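Local coordinates for protein ethylbenzene dehydrogenase alpha-subunit (Aromatoleum aromaticum, PDB 2IVF) that belongs to the molybdopterin oxidoreductase family and binds an iron/sulfur cluster, a molybdenum atom and two pterin dinucleotide cofactors, at residues D75-G80 with K93-V98; L83-P88 with H192-S197; E657-T662 with F671-R676. All coordinates share one frame; numbering follows the deposited sequence.

Interaction 1: residues D75-G80 with K93-V98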
# COMPACT_ATOMS: atom_id res chain seq x y z
N ASP A 75 -0.52 -20.20 19.78
CA ASP A 75 -0.62 -20.26 21.25
C ASP A 75 -1.66 -19.29 21.80
O ASP A 75 -2.38 -19.62 22.74
CB ASP A 75 0.75 -19.94 21.87
CG ASP A 75 1.81 -21.02 21.59
OD1 ASP A 75 1.43 -22.18 21.34
OD2 ASP A 75 3.02 -20.70 21.68
N LYS A 76 -1.67 -18.07 21.29
CA LYS A 76 -2.63 -17.07 21.75
C LYS A 76 -2.92 -16.02 20.70
O LYS A 76 -2.25 -15.91 19.68
CB LYS A 76 -2.15 -16.39 23.04
CG LYS A 76 -0.94 -15.56 22.85
CD LYS A 76 -0.72 -14.50 23.95
CE LYS A 76 0.44 -13.56 23.47
NZ LYS A 76 0.50 -12.22 24.10
N VAL A 77 -3.96 -15.24 20.95
CA VAL A 77 -4.38 -14.21 20.02
C VAL A 77 -4.68 -12.98 20.86
O VAL A 77 -5.33 -13.09 21.90
CB VAL A 77 -5.63 -14.60 19.20
CG1 VAL A 77 -6.01 -13.46 18.29
CG2 VAL A 77 -5.40 -15.91 18.42
N ASN A 78 -4.16 -11.86 20.41
CA ASN A 78 -4.40 -10.53 21.00
C ASN A 78 -4.92 -9.57 19.95
O ASN A 78 -4.82 -9.84 18.75
CB ASN A 78 -3.08 -9.95 21.50
CG ASN A 78 -2.45 -10.79 22.62
OD1 ASN A 78 -1.70 -11.70 22.36
ND2 ASN A 78 -2.75 -10.45 23.85
N TRP A 79 -5.40 -8.41 20.38
CA TRP A 79 -5.78 -7.37 19.47
C TRP A 79 -4.56 -6.61 18.98
O TRP A 79 -3.66 -6.29 19.73
CB TRP A 79 -6.70 -6.33 20.14
CG TRP A 79 -8.03 -6.82 20.53
CD1 TRP A 79 -8.60 -6.68 21.75
CD2 TRP A 79 -8.96 -7.51 19.72
NE1 TRP A 79 -9.87 -7.21 21.73
CE2 TRP A 79 -10.11 -7.72 20.50
CE3 TRP A 79 -8.96 -7.94 18.38
CZ2 TRP A 79 -11.23 -8.38 20.02
CZ3 TRP A 79 -10.08 -8.58 17.91
CH2 TRP A 79 -11.20 -8.78 18.71
N GLY A 80 -4.54 -6.33 17.68
CA GLY A 80 -3.54 -5.45 17.14
C GLY A 80 -4.07 -4.58 16.02
O GLY A 80 -5.13 -4.80 15.46
N LYS A 93 -8.85 -3.43 13.04
CA LYS A 93 -8.66 -4.33 14.15
C LYS A 93 -8.23 -5.71 13.64
O LYS A 93 -8.94 -6.31 12.80
CB LYS A 93 -9.94 -4.47 14.94
CG LYS A 93 -9.71 -5.24 16.28
CD LYS A 93 -10.93 -5.13 17.23
CE LYS A 93 -12.15 -5.86 16.67
NZ LYS A 93 -13.22 -6.17 17.67
N PHE A 94 -7.09 -6.17 14.11
CA PHE A 94 -6.58 -7.50 13.76
C PHE A 94 -6.48 -8.41 14.95
O PHE A 94 -6.26 -7.98 16.08
CB PHE A 94 -5.18 -7.40 13.18
CG PHE A 94 -5.15 -6.99 11.73
CD1 PHE A 94 -5.49 -5.74 11.37
CD2 PHE A 94 -4.82 -7.89 10.73
CE1 PHE A 94 -5.46 -5.34 10.07
CE2 PHE A 94 -4.79 -7.50 9.42
CZ PHE A 94 -5.12 -6.22 9.09
N TYR A 95 -6.57 -9.69 14.64
CA TYR A 95 -6.16 -10.74 15.53
C TYR A 95 -4.69 -10.87 15.26
O TYR A 95 -4.28 -10.98 14.11
CB TYR A 95 -6.82 -12.03 15.17
CG TYR A 95 -8.29 -12.05 15.40
CD1 TYR A 95 -8.83 -11.76 16.67
CD2 TYR A 95 -9.15 -12.43 14.38
CE1 TYR A 95 -10.19 -11.80 16.88
CE2 TYR A 95 -10.47 -12.52 14.61
CZ TYR A 95 -11.00 -12.20 15.85
OH TYR A 95 -12.35 -12.25 16.05
N VAL A 96 -3.92 -10.80 16.33
CA VAL A 96 -2.47 -11.02 16.28
C VAL A 96 -2.19 -12.38 16.89
O VAL A 96 -2.49 -12.63 18.09
CB VAL A 96 -1.72 -9.91 17.04
CG1 VAL A 96 -0.14 -10.15 17.02
CG2 VAL A 96 -2.10 -8.55 16.38
N TYR A 97 -1.65 -13.28 16.07
CA TYR A 97 -1.49 -14.69 16.44
C TYR A 97 -0.07 -14.94 16.87
O TYR A 97 0.86 -14.72 16.10
CB TYR A 97 -1.78 -15.64 15.28
CG TYR A 97 -3.17 -15.59 14.75
CD1 TYR A 97 -3.57 -14.57 13.90
CD2 TYR A 97 -4.05 -16.62 15.03
CE1 TYR A 97 -4.81 -14.54 13.38
CE2 TYR A 97 -5.36 -16.61 14.50
CZ TYR A 97 -5.72 -15.56 13.67
OH TYR A 97 -6.97 -15.51 13.15
N VAL A 98 0.10 -15.34 18.12
CA VAL A 98 1.43 -15.50 18.69
C VAL A 98 1.68 -16.98 18.84
O VAL A 98 0.82 -17.70 19.31
CB VAL A 98 1.53 -14.82 20.07
CG1 VAL A 98 2.87 -15.18 20.78
CG2 VAL A 98 1.31 -13.33 19.95
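Lys93 lies across the indole of Trp79 where strands 76-80 and 94-98 pair antiparallel. From CB the lysine leaves with CG anti to the backbone N (chi1 -170°). CG reaches Trp79 CE3 at 3.5 Å. CD then sits over the face of the six-membered ring, 3.7 Å from its centroid, a CH-pi contact. A bend at chi3 (68°) keeps CE near Trp79 CZ3 and CH2. NZ ends 4.0 Å from the same centroid, an off-centre cation-pi contact, and it also donates to Glu765 O and Gln111 OE1. Tyr95 lies alongside the indole, its ring plane 17° from that of Trp79 but slid aside with little overlap; Tyr95 CE1 touches Trp79 CZ3 at 3.4 Å.

Three hydrogen-bonded pairs fix the register: Lys76 with Val98, Asn78 with Val96, and Gly80 with Phe94. Val98 O accepts from both Asp75 N (2.9 Å) and Lys76 N (3.2 Å), a classic beta bulge. On the face of Lys76, its CE packs 3.6 Å from Val98 CG2, and Lys76 NZ donates to Asn78 OD1 and Ser677 O.

Strand 102-108 continues the sheet beyond 94-98, and Phe94 touches the iron/sulfur cluster. Trp79 is hydrogen-bonded through its backbone to Asp675 of strand 670-676, while Leu349 of the beta-subunit packs on Val77, Tyr95 and Tyr97.

Interaction 2: residues L83-P88 with H192-S197. With MD1 (phosphoric acid 4-(2-amino-4-oxo-3,4,5,6,-tetrahydro-pteridin-6-yl)-2-hydroxy-3,4-dimercapto-but-3-en-yl ester guanylate ester), chain N; SF4 (iron/sulfur cluster), chain K; ACT (acetate ion), chain E.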
# COMPACT_ATOMS: atom_id res chain seq x y z
N LEU A 83 0.14 1.73 13.77
CA LEU A 83 0.08 3.13 14.16
C LEU A 83 0.60 4.05 13.06
O LEU A 83 0.34 5.24 13.11
CB LEU A 83 0.81 3.35 15.47
CG LEU A 83 0.18 2.66 16.69
CD1 LEU A 83 -1.35 2.66 16.69
CD2 LEU A 83 0.67 1.24 16.80
N ASN A 84 1.27 3.47 12.06
CA ASN A 84 1.62 4.16 10.82
C ASN A 84 0.44 4.92 10.31
O ASN A 84 -0.65 4.47 10.37
CB ASN A 84 2.28 3.24 9.75
CG ASN A 84 1.48 2.01 9.36
OD1 ASN A 84 2.07 0.98 8.94
ND2 ASN A 84 0.13 2.07 9.47
N ILE A 85 0.67 6.15 9.89
CA ILE A 85 -0.45 6.95 9.41
C ILE A 85 -0.80 6.64 7.96
O ILE A 85 -0.43 7.33 7.03
CB ILE A 85 -0.25 8.47 9.68
CG1 ILE A 85 -0.10 8.71 11.19
CG2 ILE A 85 -1.47 9.24 9.16
CD1 ILE A 85 -1.29 8.13 12.08
N CYS A 86 -1.53 5.53 7.77
CA CYS A 86 -2.43 5.47 6.65
C CYS A 86 -3.46 6.55 6.89
O CYS A 86 -3.70 6.92 8.04
CB CYS A 86 -3.06 4.07 6.55
SG CYS A 86 -3.46 3.35 8.20
N TRP A 87 -4.08 7.04 5.81
CA TRP A 87 -5.05 8.09 5.88
C TRP A 87 -6.08 7.91 4.77
O TRP A 87 -5.74 7.67 3.60
CB TRP A 87 -4.43 9.49 5.74
CG TRP A 87 -5.37 10.49 6.28
CD1 TRP A 87 -6.28 11.22 5.58
CD2 TRP A 87 -5.59 10.79 7.65
NE1 TRP A 87 -7.03 11.98 6.43
CE2 TRP A 87 -6.61 11.75 7.71
CE3 TRP A 87 -4.98 10.39 8.84
CZ2 TRP A 87 -7.06 12.32 8.92
CZ3 TRP A 87 -5.45 10.90 10.05
CH2 TRP A 87 -6.47 11.91 10.07
N PRO A 88 -7.36 8.04 5.13
CA PRO A 88 -7.88 8.06 6.50
C PRO A 88 -7.30 6.89 7.25
O PRO A 88 -7.11 5.84 6.66
CB PRO A 88 -9.37 7.90 6.28
CG PRO A 88 -9.64 8.57 5.01
CD PRO A 88 -8.45 8.22 4.13
N HIS A 192 5.69 12.81 12.88
CA HIS A 192 4.39 12.28 12.57
C HIS A 192 3.93 11.34 13.68
O HIS A 192 4.55 11.31 14.74
CB HIS A 192 4.38 11.61 11.18
CG HIS A 192 3.12 11.85 10.42
ND1 HIS A 192 1.87 11.74 11.00
CD2 HIS A 192 2.90 12.15 9.11
CE1 HIS A 192 0.94 12.02 10.10
NE2 HIS A 192 1.54 12.25 8.94
N VAL A 193 2.83 10.63 13.49
CA VAL A 193 2.22 9.86 14.54
C VAL A 193 2.50 8.37 14.32
O VAL A 193 1.95 7.52 15.02
CB VAL A 193 0.71 10.19 14.65
CG1 VAL A 193 0.07 9.57 15.93
CG2 VAL A 193 0.52 11.70 14.64
N HIS A 194 3.38 8.05 13.38
CA HIS A 194 3.53 6.65 12.98
C HIS A 194 3.96 5.77 14.14
O HIS A 194 3.68 4.59 14.15
CB HIS A 194 4.58 6.47 11.91
CG HIS A 194 4.47 7.44 10.79
ND1 HIS A 194 3.34 7.57 10.02
CD2 HIS A 194 5.37 8.34 10.32
CE1 HIS A 194 3.55 8.51 9.11
NE2 HIS A 194 4.77 8.98 9.26
N ALA A 195 4.76 6.34 15.04
CA ALA A 195 5.33 5.62 16.18
C ALA A 195 4.26 5.41 17.22
O ALA A 195 4.49 4.71 18.20
CB ALA A 195 6.49 6.43 16.78
N GLY A 196 3.13 6.09 17.04
CA GLY A 196 2.02 6.01 17.98
C GLY A 196 1.66 7.37 18.54
O GLY A 196 2.50 8.24 18.66
N SER A 197 0.38 7.53 18.85
CA SER A 197 -0.16 8.72 19.51
C SER A 197 0.60 9.02 20.79
O SER A 197 0.81 10.19 21.11
CB SER A 197 -1.67 8.53 19.80
OG SER A 197 -1.90 7.45 20.65
PB MD1 N . 7.57 10.65 7.18
O3B MD1 N . 7.59 9.13 6.76
O1B MD1 N . 6.67 10.77 8.35
O2B MD1 N . 8.91 11.28 7.14
O3A MD1 N . 6.80 11.29 5.95
C10 MD1 N . 5.36 11.43 5.91
C11 MD1 N . 5.08 11.91 4.49
O11 MD1 N . 5.19 10.69 3.68
C12 MD1 N . 3.67 12.43 4.39
S12 MD1 N . 2.49 12.08 5.57
C13 MD1 N . 3.26 13.15 3.30
S13 MD1 N . 1.67 13.69 3.12
C14 MD1 N . 4.17 13.53 2.20
N15 MD1 N . 3.89 13.06 0.88
C16 MD1 N . 4.77 13.27 -0.15
C15 MD1 N . 4.36 12.89 -1.42
O14 MD1 N . 3.22 12.39 -1.62
N17 MD1 N . 5.29 13.05 -2.39
C17 MD1 N . 6.54 13.61 -2.13
N16 MD1 N . 7.36 13.74 -3.16
N18 MD1 N . 6.89 14.01 -0.89
C20 MD1 N . 6.02 13.85 0.08
N8 MD1 N . 6.34 14.30 1.32
C7 MD1 N . 5.53 14.13 2.50
PA MD1 N . 8.73 7.99 6.81
O1A MD1 N . 7.98 6.70 6.84
O2A MD1 N . 9.64 8.21 5.66
O5' MD1 N . 9.53 8.20 8.15
C5' MD1 N . 8.84 7.86 9.35
C4' MD1 N . 9.69 6.99 10.18
O4' MD1 N . 8.83 6.59 11.24
C1' MD1 N . 9.31 5.31 11.63
N9 MD1 N . 8.36 4.51 12.42
C4 MD1 N . 8.48 4.33 13.72
N3 MD1 N . 9.42 4.81 14.58
C2 MD1 N . 9.35 4.51 15.88
N2 MD1 N . 10.28 4.99 16.75
N1 MD1 N . 8.36 3.64 16.30
C6 MD1 N . 7.38 3.12 15.48
O6 MD1 N . 6.50 2.42 15.97
C5 MD1 N . 7.44 3.49 14.13
N7 MD1 N . 6.72 3.19 13.05
C8 MD1 N . 7.29 3.83 12.02
C2' MD1 N . 9.60 4.59 10.31
O2' MD1 N . 10.56 3.52 10.42
C3' MD1 N . 10.04 5.73 9.38
O3' MD1 N . 11.47 5.69 9.12
FE1 SF4 K . -3.33 -1.18 6.58
FE2 SF4 K . -5.43 -0.88 8.27
FE3 SF4 K . -3.00 -1.32 9.27
FE4 SF4 K . -3.56 1.08 8.08
S1 SF4 K . -4.42 0.32 10.03
S2 SF4 K . -1.65 -0.26 7.78
S3 SF4 K . -5.02 0.38 6.47
S4 SF4 K . -4.21 -2.80 7.98
C ACT E . -1.28 12.84 7.26
O ACT E . -0.12 12.72 6.90
OXT ACT E . -2.11 12.53 6.36
CH3 ACT E . -1.62 13.34 8.63
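The cofactor site of this molybdopterin oxidoreductase is where the cluster-binding loop 83-88 meets the loop 192-197 that leads into helix 197-210. Ile85 N donates to His194 ND1 across the two loops at 3.0 Å, with an N-H...N angle of 171° and the donor within 2° of the imidazole plane. At the other end of that ring, His194 NE2 donates in plane to the phosphate oxygen O1B of MD1 at 2.8 Å. The histidine CG stands beside its own backbone N (chi1 -46°), and the two bonds together fix the ring's rotation.

His192 is set by a bond from Val193 N to its ND1, 2.9 Å long, while its NE2 donates at 2.7 Å to O of an acetate, probably from the crystallisation liquor. The same NE2 lies 3.5 Å from MD1 S12, and the side chain is about 4 Å at its nearest from the molybdenum atom. Ile85 lies obliquely to the His192 ring, Ile85 CG1 3.6 Å from His192 ND1, and packs on Val193 CB. Leu83 CB rests against Gly196 CA, and Ala195 CB faces the guanine of MD1.

One residue beyond Ile85, Cys86 SG binds an iron of the cluster, FE4, at 2.3 Å. Ile85 is the centre of an inverse gamma turn, with Cys86 N bonded to Asn84 O.

With ND1 accepting from a backbone N-H and NE2 facing a phosphate, the pattern at His194 is consistent with a proton on NE2 and a lone pair on ND1. One imidazole thus connects the backbone of the cluster loop to the MD1 diphosphate, and Cys86, the cluster ligand, is the residue after Ile85.

Interaction 3: residues E657-T662 with F671-R676. With MD1 (phosphoric acid 4-(2-amino-4-oxo-3,4,5,6,-tetrahydro-pteridin-6-yl)-2-hydroxy-3,4-dimercapto-but-3-en-yl ester guanylate ester), chain N.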
# COMPACT_ATOMS: atom_id res chain seq x y z
N GLU A 657 3.95 -4.48 19.87
CA GLU A 657 5.02 -4.67 20.88
C GLU A 657 4.95 -3.63 21.99
O GLU A 657 5.83 -3.56 22.87
CB GLU A 657 6.39 -4.56 20.24
CG GLU A 657 6.70 -5.65 19.22
CD GLU A 657 8.07 -5.50 18.59
OE1 GLU A 657 8.60 -4.38 18.60
OE2 GLU A 657 8.61 -6.50 18.06
N LYS A 658 3.89 -2.82 21.94
CA LYS A 658 3.63 -1.76 22.90
C LYS A 658 2.16 -1.40 22.86
O LYS A 658 1.51 -1.43 21.81
CB LYS A 658 4.46 -0.53 22.60
CG LYS A 658 4.14 0.12 21.27
CD LYS A 658 5.30 1.10 20.87
CE LYS A 658 4.97 1.62 19.48
NZ LYS A 658 6.09 2.38 18.87
N HIS A 659 1.60 -1.08 24.02
CA HIS A 659 0.16 -0.70 24.05
C HIS A 659 -0.00 0.63 23.31
O HIS A 659 0.84 1.55 23.45
CB HIS A 659 -0.33 -0.53 25.45
CG HIS A 659 -0.13 -1.72 26.31
ND1 HIS A 659 1.04 -1.97 26.99
CD2 HIS A 659 -0.97 -2.74 26.63
CE1 HIS A 659 0.93 -3.09 27.67
NE2 HIS A 659 -0.29 -3.57 27.49
N GLU A 660 -1.06 0.71 22.51
CA GLU A 660 -1.38 1.93 21.78
C GLU A 660 -2.83 1.97 21.38
O GLU A 660 -3.59 1.04 21.64
CB GLU A 660 -0.49 2.02 20.51
CG GLU A 660 0.72 2.92 20.63
CD GLU A 660 0.33 4.39 20.69
OE1 GLU A 660 -0.87 4.69 20.56
OE2 GLU A 660 1.23 5.24 20.87
N MET A 661 -3.21 3.08 20.77
CA MET A 661 -4.53 3.21 20.21
C MET A 661 -4.36 3.88 18.88
O MET A 661 -3.52 4.78 18.77
CB MET A 661 -5.32 4.12 21.09
CG MET A 661 -6.75 4.22 20.79
SD MET A 661 -7.50 5.04 22.23
CE MET A 661 -6.68 6.59 22.15
N THR A 662 -5.13 3.48 17.88
CA THR A 662 -5.05 4.12 16.57
C THR A 662 -5.59 5.57 16.64
O THR A 662 -6.10 6.00 17.66
CB THR A 662 -5.80 3.33 15.55
OG1 THR A 662 -7.14 3.18 16.00
CG2 THR A 662 -5.17 1.95 15.40
N PHE A 671 -11.80 4.10 17.08
CA PHE A 671 -10.47 3.90 17.66
C PHE A 671 -10.26 2.43 17.90
O PHE A 671 -11.18 1.71 18.29
CB PHE A 671 -10.41 4.56 19.03
CG PHE A 671 -10.22 6.02 18.99
CD1 PHE A 671 -11.27 6.87 18.73
CD2 PHE A 671 -8.96 6.55 19.20
CE1 PHE A 671 -11.09 8.25 18.71
CE2 PHE A 671 -8.76 7.93 19.19
CZ PHE A 671 -9.84 8.77 18.94
N THR A 672 -9.03 1.99 17.73
CA THR A 672 -8.72 0.54 17.84
C THR A 672 -7.55 0.37 18.77
O THR A 672 -6.59 1.17 18.78
CB THR A 672 -8.47 -0.08 16.44
OG1 THR A 672 -9.68 -0.01 15.68
CG2 THR A 672 -8.00 -1.53 16.49
N PHE A 673 -7.68 -0.64 19.61
CA PHE A 673 -6.69 -1.02 20.61
C PHE A 673 -5.55 -1.84 20.02
O PHE A 673 -5.74 -2.74 19.19
CB PHE A 673 -7.39 -1.83 21.69
CG PHE A 673 -6.48 -2.36 22.76
CD1 PHE A 673 -5.73 -1.50 23.53
CD2 PHE A 673 -6.39 -3.70 23.00
CE1 PHE A 673 -4.87 -1.99 24.56
CE2 PHE A 673 -5.59 -4.20 24.02
CZ PHE A 673 -4.82 -3.34 24.81
N VAL A 674 -4.33 -1.51 20.45
CA VAL A 674 -3.19 -2.25 20.05
C VAL A 674 -2.55 -2.77 21.32
O VAL A 674 -2.05 -2.01 22.14
CB VAL A 674 -2.18 -1.43 19.22
CG1 VAL A 674 -0.98 -2.32 18.83
CG2 VAL A 674 -2.81 -0.78 17.97
N ASP A 675 -2.59 -4.08 21.48
CA ASP A 675 -2.04 -4.70 22.64
C ASP A 675 -0.53 -4.83 22.52
O ASP A 675 0.05 -4.78 21.43
CB ASP A 675 -2.67 -6.09 22.88
CG ASP A 675 -2.70 -6.49 24.35
OD1 ASP A 675 -2.10 -5.84 25.23
OD2 ASP A 675 -3.34 -7.53 24.64
N ARG A 676 0.10 -5.03 23.66
CA ARG A 676 1.46 -5.53 23.69
C ARG A 676 1.36 -7.08 23.58
O ARG A 676 1.27 -7.77 24.57
CB ARG A 676 2.12 -5.05 24.97
CG ARG A 676 3.61 -5.36 25.09
CD ARG A 676 4.12 -4.84 26.42
NE ARG A 676 5.56 -4.95 26.60
CZ ARG A 676 6.20 -6.00 27.14
NH1 ARG A 676 5.54 -7.09 27.53
NH2 ARG A 676 7.51 -5.97 27.27
PB MD1 N . 7.57 10.65 7.18
O3B MD1 N . 7.59 9.13 6.76
O1B MD1 N . 6.67 10.77 8.35
O2B MD1 N . 8.91 11.28 7.14
O3A MD1 N . 6.80 11.29 5.95
C10 MD1 N . 5.36 11.43 5.91
C11 MD1 N . 5.08 11.91 4.49
O11 MD1 N . 5.19 10.69 3.68
C12 MD1 N . 3.67 12.43 4.39
S12 MD1 N . 2.49 12.08 5.57
C13 MD1 N . 3.26 13.15 3.30
S13 MD1 N . 1.67 13.69 3.12
C14 MD1 N . 4.17 13.53 2.20
N15 MD1 N . 3.89 13.06 0.88
C16 MD1 N . 4.77 13.27 -0.15
C15 MD1 N . 4.36 12.89 -1.42
O14 MD1 N . 3.22 12.39 -1.62
N17 MD1 N . 5.29 13.05 -2.39
C17 MD1 N . 6.54 13.61 -2.13
N16 MD1 N . 7.36 13.74 -3.16
N18 MD1 N . 6.89 14.01 -0.89
C20 MD1 N . 6.02 13.85 0.08
N8 MD1 N . 6.34 14.30 1.32
C7 MD1 N . 5.53 14.13 2.50
PA MD1 N . 8.73 7.99 6.81
O1A MD1 N . 7.98 6.70 6.84
O2A MD1 N . 9.64 8.21 5.66
O5' MD1 N . 9.53 8.20 8.15
C5' MD1 N . 8.84 7.86 9.35
C4' MD1 N . 9.69 6.99 10.18
O4' MD1 N . 8.83 6.59 11.24
C1' MD1 N . 9.31 5.31 11.63
N9 MD1 N . 8.36 4.51 12.42
C4 MD1 N . 8.48 4.33 13.72
N3 MD1 N . 9.42 4.81 14.58
C2 MD1 N . 9.35 4.51 15.88
N2 MD1 N . 10.28 4.99 16.75
N1 MD1 N . 8.36 3.64 16.30
C6 MD1 N . 7.38 3.12 15.48
O6 MD1 N . 6.50 2.42 15.97
C5 MD1 N . 7.44 3.49 14.13
N7 MD1 N . 6.72 3.19 13.05
C8 MD1 N . 7.29 3.83 12.02
C2' MD1 N . 9.60 4.59 10.31
O2' MD1 N . 10.56 3.52 10.42
C3' MD1 N . 10.04 5.73 9.38
O3' MD1 N . 11.47 5.69 9.12
O HOH W 1 6.40 -2.39 25.26
O HOH W 2 -2.12 -5.92 27.87
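A beta hairpin joins strand 659-661 to strand 670-676, and Lys658, at the corner where the chain turns into the hairpin, belongs to the MD1 pocket. The strands run antiparallel at 170°. Glu660 and Val674 form a hydrogen-bonded pair: Glu660 N meets Val674 O in the carbonyl plane at 2.9 Å, whereas Val674 N approaches Glu660 O from above its carbonyl plane. Beyond them, Thr662 N donates to Thr672 O, and the threonine hydroxyl closes the end of the pairing, Thr662 OG1 taking the bond of Thr672 N at 2.8 Å. That oxygen sits between its own backbone N and carbonyl carbon (chi1 57°) and accepts in place of the carbonyl; Thr662 O is left buried without a partner in the model.

Met661 crosses to Phe671, its CG 3.6 Å from Phe671 CD2 at the ring edge. SD stands obliquely to the same ring, 4.8 Å from the centroid, a Met-aromatic contact. At the opposite end of the hairpin, Arg676 CB lies over one face of the His659 imidazole, 3.8 Å from its centroid. Water links His659 NE2 to Asp675 OD1, and a second water runs from Glu657 O to Arg676 NE.

Lys658, extended beyond CG, carries NZ to MD1 O6 at 2.9 Å; NZ also donates to Ala653 O and Ala195 O and forms a salt bridge with Glu687.

Helices 736-749 and 759-765 cover the face bearing Met661 and Phe673, and also touch His659. Strand 767-769 pairs with the outer side of 670-676, and Asn78 ND2 of strand 76-80 donates to Asp675 OD2.

Interaction 2 is buried near the centre of the chain, interaction 3 is mostly buried farther out, and interaction 1 is only partly buried and meets the beta-subunit. Interactions 1 and 3 are both antiparallel strand pairs, and they join where Trp79 O meets Asp675 N, probably by a hydrogen bond. Interaction 2 has no regular pairing and relies on imidazoles, a phosphate and a cluster ligand. Its 83-88 loop lies in the connection between the two strands of interaction 1. Hydrogen bonds from Lys658 NZ to Ala195 O and between Ser197 OG and Glu660 OE1 tie interactions 2 and 3; interaction 2 reaches the diphosphate and the guanine of MD1, interaction 3 the guanine O6.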